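Local coordinates for protein pullulanase (Bacillus acidopullulyticus, PDB 2WAN) that hydrolyses the alpha-1,6-glucosidic linkages of pullulan and related branched starch polysaccharides as a debranching glycoside hydrolase, at residues W610-H615 with H640-G645. Residues are numbered along the deposited sequence; the frame is centred on the assembly and turned at random.
Sequences WVNEYH and HAINPG
Ile-642 reaches over Val-611 and Asn-612 with its two branches: CG2 meets Val-611 CG1 at 4.3 Å, while CD1 at the end of the longer branch lies 4.2 Å from Asn-612 OD1. The ethyl arm of Ile-642 is extended (chi2 160°) and carries CD1 to the amide, while CG2, which sits against the valine, is also close to Asn-612 OD1, at 4.4 Å. The nearest CA atoms, those of Asn-612 and Ile-642, are 8.9 Å apart, and only 100 Å² is buried in total, so the touch is light and made by side chains. Helices 597-614 and 629-642 flank strand 618-621 in sequence, with strand 647-650 following; this is the beta/alpha succession of the eight-stranded parallel barrel of the alpha-amylase catalytic domain, and the contact joins two neighbouring helices of its outer layer near their C-terminal ends. Val-611 also packs on Phe-619 of strand 618-621, whereas Asn-612 and Ile-642 are exposed. Beyond the contact His-615 leaves helix 597-614 with positive phi (64°) and stacks on Trp-419. On the other side, Asn-643 OD1 accepts from Gly-645 N at 2.9 Å in an Asx turn, the donor standing 50° out of the carbonyl plane; Asn-643 ND2 is bonded to Thr-426 OG1, so both ends of this amide are held.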
loop_
_atom_site.group_PDB
_atom_site.type_symbol
_atom_site.label_atom_id
_atom_site.label_comp_id
_atom_site.label_asym_id
_atom_site.label_seq_id
_atom_site.Cartn_x
_atom_site.Cartn_y
_atom_site.Cartn_z
ATOM N N TRP A 610 6.154 11.637 11.167
ATOM C CA TRP A 610 7.254 11.762 10.205
ATOM C C TRP A 610 7.231 13.101 9.447
ATOM O O TRP A 610 8.273 13.741 9.240
ATOM C CB TRP A 610 7.291 10.562 9.246
ATOM C CG TRP A 610 7.905 9.367 9.923
ATOM C CD1 TRP A 610 7.238 8.341 10.528
ATOM C CD2 TRP A 610 9.302 9.117 10.127
ATOM N NE1 TRP A 610 8.130 7.441 11.072
ATOM C CE2 TRP A 610 9.409 7.899 10.846
ATOM C CE3 TRP A 610 10.481 9.806 9.769
ATOM C CZ2 TRP A 610 10.647 7.336 11.207
ATOM C CZ3 TRP A 610 11.729 9.244 10.121
ATOM C CH2 TRP A 610 11.794 8.014 10.839
ATOM N N VAL A 611 6.048 13.548 9.044
ATOM C CA VAL A 611 5.960 14.864 8.401
ATOM C C VAL A 611 6.306 15.989 9.387
ATOM O O VAL A 611 7.084 16.889 9.074
ATOM C CB VAL A 611 4.556 15.090 7.800
ATOM C CG1 VAL A 611 4.380 16.572 7.392
ATOM C CG2 VAL A 611 4.357 14.132 6.587
ATOM N N ASN A 612 5.714 15.953 10.578
ATOM C CA ASN A 612 5.912 17.050 11.529
ATOM C C ASN A 612 7.341 17.125 12.080
ATOM O O ASN A 612 7.935 18.207 12.117
ATOM C CB ASN A 612 4.895 16.966 12.664
ATOM C CG ASN A 612 3.472 17.347 12.231
ATOM O OD1 ASN A 612 3.254 18.218 11.368
ATOM N ND2 ASN A 612 2.490 16.690 12.848
ATOM N N GLU A 613 7.907 15.980 12.473
ATOM C CA GLU A 613 9.225 15.976 13.112
ATOM C C GLU A 613 10.389 16.019 12.118
ATOM O O GLU A 613 11.420 16.699 12.366
ATOM C CB GLU A 613 9.364 14.747 14.033
ATOM C CG GLU A 613 10.634 14.675 14.845
ATOM C CD GLU A 613 10.754 15.801 15.889
ATOM O OE1 GLU A 613 9.701 16.293 16.374
ATOM O OE2 GLU A 613 11.899 16.179 16.212
ATOM N N TYR A 614 10.240 15.294 11.002
ATOM C CA TYR A 614 11.331 15.162 10.023
ATOM C C TYR A 614 11.152 15.970 8.736
ATOM O O TYR A 614 12.076 16.044 7.953
ATOM C CB TYR A 614 11.607 13.683 9.681
ATOM C CG TYR A 614 12.172 12.864 10.841
ATOM C CD1 TYR A 614 13.556 12.611 10.950
ATOM C CD2 TYR A 614 11.324 12.338 11.824
ATOM C CE1 TYR A 614 14.071 11.862 12.023
ATOM C CE2 TYR A 614 11.831 11.583 12.890
ATOM C CZ TYR A 614 13.203 11.357 12.973
ATOM O OH TYR A 614 13.688 10.596 13.998
ATOM N N HIS A 615 9.997 16.600 8.542
ATOM C CA HIS A 615 9.767 17.496 7.380
ATOM C C HIS A 615 9.824 16.706 6.062
ATOM O O HIS A 615 10.272 17.213 5.035
ATOM C CB HIS A 615 10.729 18.701 7.321
ATOM C CG HIS A 615 10.771 19.544 8.571
ATOM N ND1 HIS A 615 11.647 20.598 8.713
ATOM C CD2 HIS A 615 10.089 19.464 9.744
ATOM C CE1 HIS A 615 11.489 21.151 9.906
ATOM N NE2 HIS A 615 10.555 20.483 10.551
ATOM N N HIS A 640 -2.966 16.320 3.811
ATOM C CA HIS A 640 -3.215 17.479 2.930
ATOM C C HIS A 640 -3.737 18.687 3.719
ATOM O O HIS A 640 -3.582 19.830 3.298
ATOM C CB HIS A 640 -4.152 17.134 1.761
ATOM C CG HIS A 640 -3.532 16.217 0.741
ATOM N ND1 HIS A 640 -2.252 16.385 0.258
ATOM C CD2 HIS A 640 -4.029 15.123 0.113
ATOM C CE1 HIS A 640 -1.986 15.431 -0.624
ATOM N NE2 HIS A 640 -3.051 14.656 -0.735
ATOM N N ALA A 641 -4.341 18.423 4.871
ATOM C CA ALA A 641 -4.717 19.508 5.787
ATOM C C ALA A 641 -3.495 20.231 6.360
ATOM O O ALA A 641 -3.553 21.435 6.633
ATOM C CB ALA A 641 -5.625 18.983 6.913
ATOM N N ILE A 642 -2.397 19.500 6.545
ATOM C CA ILE A 642 -1.133 20.093 6.984
ATOM C C ILE A 642 -0.515 20.857 5.807
ATOM O O ILE A 642 -0.136 22.021 5.936
ATOM C CB ILE A 642 -0.176 19.001 7.507
ATOM C CG1 ILE A 642 -0.724 18.418 8.815
ATOM C CG2 ILE A 642 1.275 19.536 7.696
ATOM C CD1 ILE A 642 -0.169 17.083 9.141
ATOM N N ASN A 643 -0.442 20.192 4.658
ATOM C CA ASN A 643 0.180 20.754 3.468
ATOM C C ASN A 643 -0.426 20.092 2.231
ATOM O O ASN A 643 -0.203 18.907 2.011
ATOM C CB ASN A 643 1.696 20.519 3.527
ATOM C CG ASN A 643 2.426 21.012 2.285
ATOM O OD1 ASN A 643 1.817 21.493 1.333
ATOM N ND2 ASN A 643 3.752 20.881 2.294
ATOM N N PRO A 644 -1.205 20.852 1.423
ATOM C CA PRO A 644 -1.885 20.235 0.274
ATOM C C PRO A 644 -0.930 19.708 -0.790
ATOM O O PRO A 644 -1.355 18.950 -1.650
ATOM C CB PRO A 644 -2.746 21.378 -0.302
ATOM C CG PRO A 644 -2.181 22.616 0.257
ATOM C CD PRO A 644 -1.583 22.270 1.591
ATOM N N GLY A 645 0.342 20.117 -0.730
ATOM C CA GLY A 645 1.343 19.657 -1.695
ATOM C C GLY A 645 1.984 18.310 -1.374
ATOM O O GLY A 645 2.750 17.791 -2.192
#